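Local coordinates for Mll7089 protein (Mesorhizobium loti, PDB 2OZ8) that is of unknown function but belongs to the mandelate racemase/muconate lactonizing enzyme family, and so probably binds magnesium and may act as a hydro-lyase, at residues Ala34-Val39 against Ser65-Glu70; Arg171-Asp176 against Leu207-Ala212; Phe323-Glu328 against Gly356-Pro361. All blocks are in the same frame, centred on the assembly; numbering follows the deposited sequence.

Contact 1: Ala34-Val39 against Ser65-Glu70; sequences AALELV and SVFEHE
Phe67 reaches from helix 60-70 down onto strand 27-40 and meets two leucines, Leu36 and Leu38, which lie on the same side of the strand. Leu36 does most of the work. Its CD1 methyl sits over one face of the ring, 3.9 Å from the ring centroid and 22° off the normal, a CH-pi contact displaced toward the rim; the nearest ring atom is Phe67 CZ, 3.7 Å from Leu36 CD1. The other methyl, Leu36 CD2, lies 3.8 Å from Phe67 CE1, so both methyls lie on the same side of the ring, toward its outer end. With CG swung anti to the backbone N (chi1 -167°), the phenyl group extends from the helix to the strand and crosses Leu36 at about a right angle. Leu38 adds a lighter touch, CD2 to Phe67 CZ at 4.0 Å.

This is a helix-on-sheet contact in the N-terminal capping domain of the enolase superfamily, where helices cover the antiparallel sheet. Phe8 of strand 5-17, Phe102 and, from helix 103-118, Val106 also pack on Phe67. No hydrogen bond crosses between the two segments: helix and strand are joined here purely by buried hydrocarbon and ring-face contact.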
loop_
_atom_site.group_PDB
_atom_site.type_symbol
_atom_site.label_atom_id
_atom_site.label_comp_id
_atom_site.label_asym_id
_atom_site.label_seq_id
_atom_site.Cartn_x
_atom_site.Cartn_y
_atom_site.Cartn_z
ATOM N N ALA A 34 -19.090 -42.624 -5.049
ATOM C CA ALA A 34 -20.180 -43.183 -4.291
ATOM C C ALA A 34 -21.384 -42.224 -4.282
ATOM O O ALA A 34 -21.230 -41.000 -4.117
ATOM C CB ALA A 34 -19.737 -43.521 -2.877
ATOM N N ALA A 35 -22.574 -42.797 -4.462
ATOM C CA ALA A 35 -23.798 -42.028 -4.403
ATOM C C ALA A 35 -24.179 -41.915 -2.953
ATOM O O ALA A 35 -24.076 -42.863 -2.206
ATOM C CB ALA A 35 -24.895 -42.693 -5.217
ATOM N N LEU A 36 -24.558 -40.711 -2.561
ATOM C CA LEU A 36 -24.977 -40.404 -1.229
ATOM C C LEU A 36 -26.437 -40.047 -1.386
ATOM O O LEU A 36 -26.792 -39.153 -2.160
ATOM C CB LEU A 36 -24.182 -39.214 -0.685
ATOM C CG LEU A 36 -24.759 -38.576 0.590
ATOM C CD1 LEU A 36 -24.674 -39.543 1.762
ATOM C CD2 LEU A 36 -24.078 -37.233 0.908
ATOM N N GLU A 37 -27.295 -40.800 -0.701
ATOM C CA GLU A 37 -28.723 -40.541 -0.778
ATOM C C GLU A 37 -29.189 -40.158 0.596
ATOM O O GLU A 37 -28.887 -40.851 1.588
ATOM C CB GLU A 37 -29.494 -41.719 -1.302
ATOM C CG GLU A 37 -29.444 -41.893 -2.822
ATOM C CD GLU A 37 -30.056 -43.225 -3.256
ATOM O OE1 GLU A 37 -30.963 -43.236 -4.109
ATOM O OE2 GLU A 37 -29.638 -44.264 -2.718
ATOM N N LEU A 38 -29.857 -39.004 0.650
ATOM C CA LEU A 38 -30.380 -38.501 1.913
ATOM C C LEU A 38 -31.899 -38.572 1.835
ATOM O O LEU A 38 -32.501 -37.960 0.969
ATOM C CB LEU A 38 -29.880 -37.084 2.192
ATOM C CG LEU A 38 -28.369 -36.834 2.292
ATOM C CD1 LEU A 38 -28.029 -35.313 2.410
ATOM C CD2 LEU A 38 -27.741 -37.680 3.416
ATOM N N VAL A 39 -32.490 -39.359 2.733
ATOM C CA VAL A 39 -33.931 -39.658 2.734
ATOM C C VAL A 39 -34.602 -38.884 3.830
ATOM O O VAL A 39 -34.148 -38.925 4.970
ATOM C CB VAL A 39 -34.207 -41.181 2.963
ATOM C CG1 VAL A 39 -35.633 -41.520 2.612
ATOM C CG2 VAL A 39 -33.245 -42.076 2.100
ATOM N N SER A 65 -19.488 -45.787 7.752
ATOM C CA SER A 65 -19.123 -45.576 9.139
ATOM C C SER A 65 -18.557 -44.184 9.393
ATOM O O SER A 65 -18.815 -43.585 10.418
ATOM C CB SER A 65 -18.154 -46.654 9.593
ATOM O OG SER A 65 -18.845 -47.916 9.574
ATOM N N VAL A 66 -17.801 -43.662 8.447
ATOM C CA VAL A 66 -17.231 -42.337 8.575
ATOM C C VAL A 66 -18.347 -41.298 8.425
ATOM O O VAL A 66 -18.489 -40.410 9.254
ATOM C CB VAL A 66 -16.095 -42.155 7.562
ATOM C CG1 VAL A 66 -15.580 -40.744 7.561
ATOM C CG2 VAL A 66 -14.959 -43.148 7.886
ATOM N N PHE A 67 -19.169 -41.425 7.392
ATOM C CA PHE A 67 -20.310 -40.510 7.256
ATOM C C PHE A 67 -21.202 -40.483 8.500
ATOM O O PHE A 67 -21.505 -39.391 8.984
ATOM C CB PHE A 67 -21.131 -40.822 6.005
ATOM C CG PHE A 67 -22.124 -39.757 5.646
ATOM C CD1 PHE A 67 -21.747 -38.658 4.868
ATOM C CD2 PHE A 67 -23.460 -39.855 6.046
ATOM C CE1 PHE A 67 -22.707 -37.662 4.476
ATOM C CE2 PHE A 67 -24.410 -38.827 5.674
ATOM C CZ PHE A 67 -24.019 -37.753 4.885
ATOM N N GLU A 68 -21.594 -41.662 9.014
ATOM C CA GLU A 68 -22.394 -41.772 10.252
ATOM C C GLU A 68 -21.751 -41.039 11.436
ATOM O O GLU A 68 -22.418 -40.338 12.166
ATOM C CB GLU A 68 -22.712 -43.238 10.628
ATOM C CG GLU A 68 -23.962 -43.386 11.537
ATOM C CD GLU A 68 -24.646 -44.784 11.493
ATOM O OE1 GLU A 68 -24.936 -45.330 12.607
ATOM O OE2 GLU A 68 -24.916 -45.337 10.367
ATOM N N HIS A 69 -20.441 -41.190 11.595
ATOM C CA HIS A 69 -19.737 -40.584 12.704
ATOM C C HIS A 69 -19.480 -39.097 12.510
ATOM O O HIS A 69 -19.553 -38.325 13.464
ATOM C CB HIS A 69 -18.411 -41.315 12.978
ATOM C CG HIS A 69 -17.757 -40.906 14.274
ATOM N ND1 HIS A 69 -16.729 -39.982 14.335
ATOM C CD2 HIS A 69 -18.011 -41.272 15.557
ATOM C CE1 HIS A 69 -16.363 -39.816 15.597
ATOM N NE2 HIS A 69 -17.124 -40.590 16.356
ATOM N N GLU A 70 -19.179 -38.678 11.291
ATOM C CA GLU A 70 -18.666 -37.322 11.093
ATOM C C GLU A 70 -19.689 -36.294 10.657
ATOM O O GLU A 70 -19.682 -35.158 11.160
ATOM C CB GLU A 70 -17.485 -37.359 10.137
ATOM C CG GLU A 70 -16.363 -38.196 10.734
ATOM C CD GLU A 70 -15.156 -38.348 9.868
ATOM O OE1 GLU A 70 -15.038 -37.636 8.828
ATOM O OE2 GLU A 70 -14.319 -39.206 10.239
#

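Contact 2: Arg171-Asp176 against Leu207-Ala212; sequences RDFDRD and LTKLVA. With SO4 (sulfate ion), chain D.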
loop_
_atom_site.group_PDB
_atom_site.type_symbol
_atom_site.label_atom_id
_atom_site.label_comp_id
_atom_site.label_asym_id
_atom_site.label_seq_id
_atom_site.Cartn_x
_atom_site.Cartn_y
_atom_site.Cartn_z
ATOM N N ARG A 171 6.360 -30.146 -21.154
ATOM C CA ARG A 171 7.757 -29.738 -21.029
ATOM C C ARG A 171 8.316 -29.161 -22.345
ATOM O O ARG A 171 9.091 -28.207 -22.335
ATOM C CB ARG A 171 8.625 -30.910 -20.571
ATOM C CG ARG A 171 8.947 -30.925 -19.066
ATOM C CD ARG A 171 9.662 -32.233 -18.601
ATOM N NE ARG A 171 11.129 -32.253 -18.856
ATOM C CZ ARG A 171 11.728 -32.754 -19.953
ATOM N NH1 ARG A 171 11.022 -33.294 -20.954
ATOM N NH2 ARG A 171 13.056 -32.705 -20.055
ATOM N N ASP A 172 7.912 -29.752 -23.464
ATOM C CA ASP A 172 8.280 -29.268 -24.775
ATOM C C ASP A 172 7.113 -28.420 -25.281
ATOM O O ASP A 172 6.039 -28.925 -25.593
ATOM C CB ASP A 172 8.666 -30.459 -25.695
ATOM C CG ASP A 172 8.794 -30.074 -27.182
ATOM O OD1 ASP A 172 9.563 -29.154 -27.564
ATOM O OD2 ASP A 172 8.140 -30.736 -28.000
ATOM N N PHE A 173 7.330 -27.105 -25.316
ATOM C CA PHE A 173 6.304 -26.166 -25.756
ATOM C C PHE A 173 5.788 -26.489 -27.137
ATOM O O PHE A 173 4.631 -26.244 -27.429
ATOM C CB PHE A 173 6.795 -24.717 -25.665
ATOM C CG PHE A 173 5.738 -23.708 -25.941
ATOM C CD1 PHE A 173 4.494 -23.798 -25.317
ATOM C CD2 PHE A 173 5.975 -22.661 -26.816
ATOM C CE1 PHE A 173 3.509 -22.876 -25.570
ATOM C CE2 PHE A 173 4.965 -21.706 -27.077
ATOM C CZ PHE A 173 3.750 -21.812 -26.449
ATOM N N ASP A 174 6.615 -27.089 -27.985
ATOM C CA ASP A 174 6.161 -27.489 -29.319
ATOM C C ASP A 174 4.994 -28.477 -29.314
ATOM O O ASP A 174 4.156 -28.407 -30.177
ATOM C CB ASP A 174 7.337 -27.961 -30.189
ATOM C CG ASP A 174 8.019 -26.812 -30.905
ATOM O OD1 ASP A 174 7.325 -26.063 -31.639
ATOM O OD2 ASP A 174 9.243 -26.629 -30.735
ATOM N N ARG A 175 4.919 -29.360 -28.322
ATOM C CA ARG A 175 3.775 -30.269 -28.141
ATOM C C ARG A 175 2.422 -29.532 -27.882
ATOM O O ARG A 175 1.390 -29.873 -28.500
ATOM C CB ARG A 175 4.112 -31.330 -27.087
ATOM C CG ARG A 175 3.104 -32.507 -26.974
ATOM C CD ARG A 175 3.762 -33.899 -26.562
ATOM N NE ARG A 175 4.709 -34.465 -27.540
ATOM C CZ ARG A 175 5.983 -34.804 -27.281
ATOM N NH1 ARG A 175 6.492 -34.662 -26.054
ATOM N NH2 ARG A 175 6.754 -35.292 -28.258
ATOM N N ASP A 176 2.434 -28.500 -27.020
ATOM C CA ASP A 176 1.306 -27.565 -26.863
ATOM C C ASP A 176 0.972 -26.851 -28.163
ATOM O O ASP A 176 -0.213 -26.691 -28.513
ATOM C CB ASP A 176 1.604 -26.473 -25.841
ATOM C CG ASP A 176 1.869 -27.014 -24.449
ATOM O OD1 ASP A 176 1.679 -28.207 -24.195
ATOM O OD2 ASP A 176 2.252 -26.224 -23.579
ATOM N N LEU A 207 3.233 -15.933 -19.608
ATOM C CA LEU A 207 3.063 -14.771 -20.456
ATOM C C LEU A 207 3.797 -14.849 -21.822
ATOM O O LEU A 207 3.237 -14.457 -22.832
ATOM C CB LEU A 207 3.428 -13.508 -19.675
ATOM C CG LEU A 207 3.251 -12.123 -20.276
ATOM C CD1 LEU A 207 2.095 -11.945 -21.257
ATOM C CD2 LEU A 207 3.096 -11.213 -19.116
ATOM N N THR A 208 5.021 -15.356 -21.858
ATOM C CA THR A 208 5.713 -15.492 -23.149
ATOM C C THR A 208 5.115 -16.593 -24.002
ATOM O O THR A 208 5.080 -16.482 -25.203
ATOM C CB THR A 208 7.240 -15.709 -22.990
ATOM O OG1 THR A 208 7.482 -16.967 -22.370
ATOM C CG2 THR A 208 7.853 -14.603 -22.102
ATOM N N LYS A 209 4.605 -17.644 -23.374
ATOM C CA LYS A 209 3.832 -18.668 -24.087
ATOM C C LYS A 209 2.499 -18.154 -24.638
ATOM O O LYS A 209 2.154 -18.408 -25.799
ATOM C CB LYS A 209 3.692 -19.920 -23.207
ATOM C CG LYS A 209 5.067 -20.618 -23.132
ATOM C CD LYS A 209 5.089 -21.867 -22.372
ATOM C CE LYS A 209 6.507 -22.309 -22.211
ATOM N NZ LYS A 209 6.569 -23.689 -21.658
ATOM N N LEU A 210 1.774 -17.376 -23.846
ATOM C CA LEU A 210 0.582 -16.714 -24.363
ATOM C C LEU A 210 0.887 -15.797 -25.549
ATOM O O LEU A 210 0.118 -15.748 -26.538
ATOM C CB LEU A 210 -0.166 -15.972 -23.244
ATOM C CG LEU A 210 -0.755 -16.963 -22.216
ATOM C CD1 LEU A 210 -1.190 -16.293 -20.931
ATOM C CD2 LEU A 210 -1.881 -17.792 -22.856
ATOM N N VAL A 211 2.012 -15.104 -25.499
ATOM C CA VAL A 211 2.392 -14.249 -26.637
ATOM C C VAL A 211 2.677 -15.110 -27.893
ATOM O O VAL A 211 2.164 -14.814 -28.985
ATOM C CB VAL A 211 3.625 -13.356 -26.280
ATOM C CG1 VAL A 211 4.246 -12.729 -27.555
ATOM C CG2 VAL A 211 3.252 -12.306 -25.215
ATOM N N ALA A 212 3.431 -16.203 -27.711
ATOM C CA ALA A 212 3.814 -17.057 -28.805
ATOM C C ALA A 212 2.599 -17.664 -29.453
ATOM O O ALA A 212 2.484 -17.660 -30.693
ATOM C CB ALA A 212 4.744 -18.114 -28.346
HETATM S S SO4 D . 5.458 -33.761 -20.425
HETATM O O1 SO4 D . 4.528 -33.909 -19.284
HETATM O O2 SO4 D . 5.914 -32.370 -20.329
HETATM O O3 SO4 D . 6.644 -34.636 -20.376
HETATM O O4 SO4 D . 4.761 -34.084 -21.687
HETATM O O HOH W 1 8.824 -24.981 -22.466
HETATM O O HOH W 2 4.255 -25.757 -22.232
#
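The ammonium group of Lys209 hands hydrogen bonds to two waters that connect it with the segment 171-176. One water lies 2.7 Å from Lys209 NZ and passes a hydrogen on to the backbone oxygen of Arg171; the other, held by a longer bond, donates to Asp176 OD2. The direct ionic partner of NZ is Glu205, one turn earlier on the lysine's own helix. Lys209 and Asp176 themselves stay apart, OD2 to NZ 5.4 Å, and water mediates between the opposite charges.

This is the meeting of two neighbouring outer helices of the TIM barrel, 173-184 and 203-215, each following a parallel strand. Below the polar end, the methylenes of Lys209 run across one face of Phe173. Beyond CG the lysine is fully extended (chi2 -178°), which lays Lys209 CG and CD along the ring; the lysine chain and the phenyl group run antiparallel, each pointing toward the other's backbone. Lys209 CG stands 3.8 Å from the centroid of the Phe173 ring and 15° off the normal, a CH-pi contact. Ala212, one turn on from Lys209, meets the same ring near its plane, at the edge. Asp176 is tied back to the loop before it, OD1 to His170 N and OD2 to Gly169 N; these bonds hold the carboxylate, whose OD2 also accepts the water.

A sulfate, probably from the crystallisation liquor, lies beside Arg171 N, though their very short bond is doubtful. At the closest point between the two segments, Phe173 CD1 is 3.6 Å from Lys209 CD.

Contact 3: Phe323-Glu328 against Gly356-Pro361; sequences FDHLVE and GEWSRP
Neither backbone is regular for long. Residues 324-326 make a short 3-10 turn, marked by Leu326 N bonding to Phe323 O at 3.1 Å and Val327 N to Asp324 O at the same length, while the segment 356-361 leaves the end of helix 352-357 and runs on as an irregular chain. No hydrogen bond passes between the two, and what joins them is a single aromatic pair.

His325 turns its edge to the face of Trp358. The imidazole meets the five-membered ring of the indole in a T-shaped (edge-to-face) stack, with centroids 4.7 Å apart and planes at 69°. The leading atom is His325 CD2, 3.6 Å from Trp358 CD1 and 3.7 Å from Trp358 NE1, so a C-H edge rather than a ring nitrogen makes the closest approach. The His325 CG lies between the backbone N and the carbonyl carbon (chi1 65°), and this torsion carries the imidazole across to the indole. Leu326 CG packs over one face of the same imidazole.

On the far side of Trp358, Arg360 folds back on its own chain: its NH1 donates to Glu357 O at 3.2 Å and to Ser359 O at 2.9 Å. Both bonds are bent, and the guanidinium ties together the chain leaving the helix.

The pair lies at a domain interface, where the chain after barrel strand 313-318 and the chain after helix 352-357 meet the N-terminal sheet. Strand 5-17 runs beneath both segments: Phe15 meets His325 edge-to-face, and Phe13 touches both Leu326 and Trp358. Leu326 and Glu328 also make backbone hydrogen bonds to Ser351 and Val349, just ahead of helix 352-357, while Ser359 and Pro361 reach Gln60 at the start of helix 60-70.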
loop_
_atom_site.group_PDB
_atom_site.type_symbol
_atom_site.label_atom_id
_atom_site.label_comp_id
_atom_site.label_asym_id
_atom_site.label_seq_id
_atom_site.Cartn_x
_atom_site.Cartn_y
_atom_site.Cartn_z
ATOM N N PHE A 323 -20.368 -41.694 -17.598
ATOM C CA PHE A 323 -21.061 -41.594 -16.293
ATOM C C PHE A 323 -22.574 -41.807 -16.418
ATOM O O PHE A 323 -23.233 -42.037 -15.448
ATOM C CB PHE A 323 -20.845 -40.191 -15.643
ATOM C CG PHE A 323 -19.436 -39.917 -15.153
ATOM C CD1 PHE A 323 -18.474 -40.917 -15.098
ATOM C CD2 PHE A 323 -19.081 -38.645 -14.716
ATOM C CE1 PHE A 323 -17.142 -40.643 -14.624
ATOM C CE2 PHE A 323 -17.796 -38.362 -14.247
ATOM C CZ PHE A 323 -16.826 -39.371 -14.183
ATOM N N ASP A 324 -23.125 -41.706 -17.608
ATOM C CA ASP A 324 -24.565 -41.561 -17.753
ATOM C C ASP A 324 -25.341 -42.802 -17.292
ATOM O O ASP A 324 -26.500 -42.703 -16.866
ATOM C CB ASP A 324 -24.916 -41.215 -19.214
ATOM C CG ASP A 324 -24.483 -39.798 -19.624
ATOM O OD1 ASP A 324 -23.727 -39.090 -18.889
ATOM O OD2 ASP A 324 -24.915 -39.374 -20.706
ATOM N N HIS A 325 -24.712 -43.969 -17.386
ATOM C CA HIS A 325 -25.356 -45.208 -17.039
ATOM C C HIS A 325 -25.799 -45.243 -15.557
ATOM O O HIS A 325 -26.673 -46.065 -15.153
ATOM C CB HIS A 325 -24.432 -46.381 -17.358
ATOM C CG HIS A 325 -23.198 -46.400 -16.529
ATOM N ND1 HIS A 325 -22.167 -45.497 -16.703
ATOM C CD2 HIS A 325 -22.828 -47.209 -15.504
ATOM C CE1 HIS A 325 -21.218 -45.749 -15.824
ATOM N NE2 HIS A 325 -21.593 -46.783 -15.084
ATOM N N LEU A 326 -25.231 -44.354 -14.755
ATOM C CA LEU A 326 -25.526 -44.359 -13.357
ATOM C C LEU A 326 -26.876 -43.723 -13.021
ATOM O O LEU A 326 -27.389 -43.947 -11.923
ATOM C CB LEU A 326 -24.410 -43.706 -12.555
ATOM C CG LEU A 326 -22.989 -44.263 -12.493
ATOM C CD1 LEU A 326 -22.057 -43.209 -11.893
ATOM C CD2 LEU A 326 -22.848 -45.576 -11.736
ATOM N N VAL A 327 -27.458 -42.947 -13.936
ATOM C CA VAL A 327 -28.699 -42.224 -13.633
ATOM C C VAL A 327 -29.791 -42.500 -14.678
ATOM O O VAL A 327 -29.486 -42.920 -15.811
ATOM C CB VAL A 327 -28.473 -40.681 -13.578
ATOM C CG1 VAL A 327 -27.829 -40.223 -12.233
ATOM C CG2 VAL A 327 -27.696 -40.217 -14.821
ATOM N N GLU A 328 -31.053 -42.225 -14.323
ATOM C CA GLU A 328 -32.185 -42.499 -15.225
ATOM C C GLU A 328 -32.151 -41.599 -16.420
ATOM O O GLU A 328 -32.156 -42.098 -17.531
ATOM C CB GLU A 328 -33.536 -42.409 -14.505
ATOM C CG GLU A 328 -33.678 -43.493 -13.445
ATOM C CD GLU A 328 -34.934 -43.409 -12.600
ATOM O OE1 GLU A 328 -35.689 -42.381 -12.652
ATOM O OE2 GLU A 328 -35.151 -44.411 -11.862
ATOM N N GLY A 356 -27.529 -52.162 -9.305
ATOM C CA GLY A 356 -27.409 -53.634 -9.286
ATOM C C GLY A 356 -26.210 -54.185 -10.048
ATOM O O GLY A 356 -25.431 -54.960 -9.519
ATOM N N GLU A 357 -26.054 -53.762 -11.298
ATOM C CA GLU A 357 -24.934 -54.214 -12.133
ATOM C C GLU A 357 -23.614 -53.648 -11.659
ATOM O O GLU A 357 -22.613 -54.374 -11.614
ATOM C CB GLU A 357 -25.177 -53.884 -13.623
ATOM C CG GLU A 357 -26.380 -54.678 -14.220
ATOM C CD GLU A 357 -26.814 -54.226 -15.637
ATOM O OE1 GLU A 357 -26.268 -53.200 -16.160
ATOM O OE2 GLU A 357 -27.705 -54.921 -16.219
ATOM N N TRP A 358 -23.609 -52.373 -11.259
ATOM C CA TRP A 358 -22.339 -51.649 -11.094
ATOM C C TRP A 358 -21.855 -51.398 -9.667
ATOM O O TRP A 358 -20.721 -50.911 -9.460
ATOM C CB TRP A 358 -22.320 -50.372 -11.938
ATOM C CG TRP A 358 -22.300 -50.650 -13.431
ATOM C CD1 TRP A 358 -23.354 -50.518 -14.316
ATOM C CD2 TRP A 358 -21.178 -51.105 -14.215
ATOM N NE1 TRP A 358 -22.945 -50.864 -15.591
ATOM C CE2 TRP A 358 -21.623 -51.224 -15.557
ATOM C CE3 TRP A 358 -19.831 -51.396 -13.917
ATOM C CZ2 TRP A 358 -20.777 -51.616 -16.585
ATOM C CZ3 TRP A 358 -18.995 -51.795 -14.925
ATOM C CH2 TRP A 358 -19.467 -51.915 -16.244
ATOM N N SER A 359 -22.672 -51.734 -8.670
ATOM C CA SER A 359 -22.258 -51.501 -7.272
ATOM C C SER A 359 -20.970 -52.269 -6.985
ATOM O O SER A 359 -20.836 -53.419 -7.420
ATOM C CB SER A 359 -23.370 -51.926 -6.321
ATOM O OG SER A 359 -22.990 -51.819 -4.949
ATOM N N ARG A 360 -20.002 -51.643 -6.321
ATOM C CA ARG A 360 -18.756 -52.372 -5.887
ATOM C C ARG A 360 -18.386 -52.010 -4.462
ATOM O O ARG A 360 -17.568 -51.123 -4.246
ATOM C CB ARG A 360 -17.497 -52.082 -6.748
ATOM C CG ARG A 360 -17.570 -52.210 -8.253
ATOM C CD ARG A 360 -17.590 -53.631 -8.697
ATOM N NE ARG A 360 -17.855 -53.730 -10.135
ATOM C CZ ARG A 360 -18.971 -54.229 -10.676
ATOM N NH1 ARG A 360 -19.963 -54.680 -9.915
ATOM N NH2 ARG A 360 -19.088 -54.258 -11.999
ATOM N N PRO A 361 -18.938 -52.735 -3.486
ATOM C CA PRO A 361 -18.798 -52.399 -2.056
ATOM C C PRO A 361 -17.360 -52.510 -1.569
ATOM O O PRO A 361 -16.983 -51.898 -0.559
ATOM C CB PRO A 361 -19.652 -53.491 -1.362
ATOM C CG PRO A 361 -20.540 -54.029 -2.447
ATOM C CD PRO A 361 -19.747 -53.963 -3.692
#

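In the fold
The three contacts follow one another along the chain without overlap. Contact 1 belongs to the N-terminal capping domain, contact 2 to the outer helical layer of the TIM barrel, and contact 3 to the chain after barrel strand 313-318 and its return to the N-terminal sheet. Contacts 1 and 3 are neighbours, their centres 18 Å apart and nearest atoms about 7 Å; strand 5-17 and helix 60-70 serve both. Contact 2 lies across the chain's centre from each, its centre 45 Å from that of contact 1 and 41 Å from that of contact 3. The C-terminal region thus packs back against the domain that opens the chain, joining the two domains.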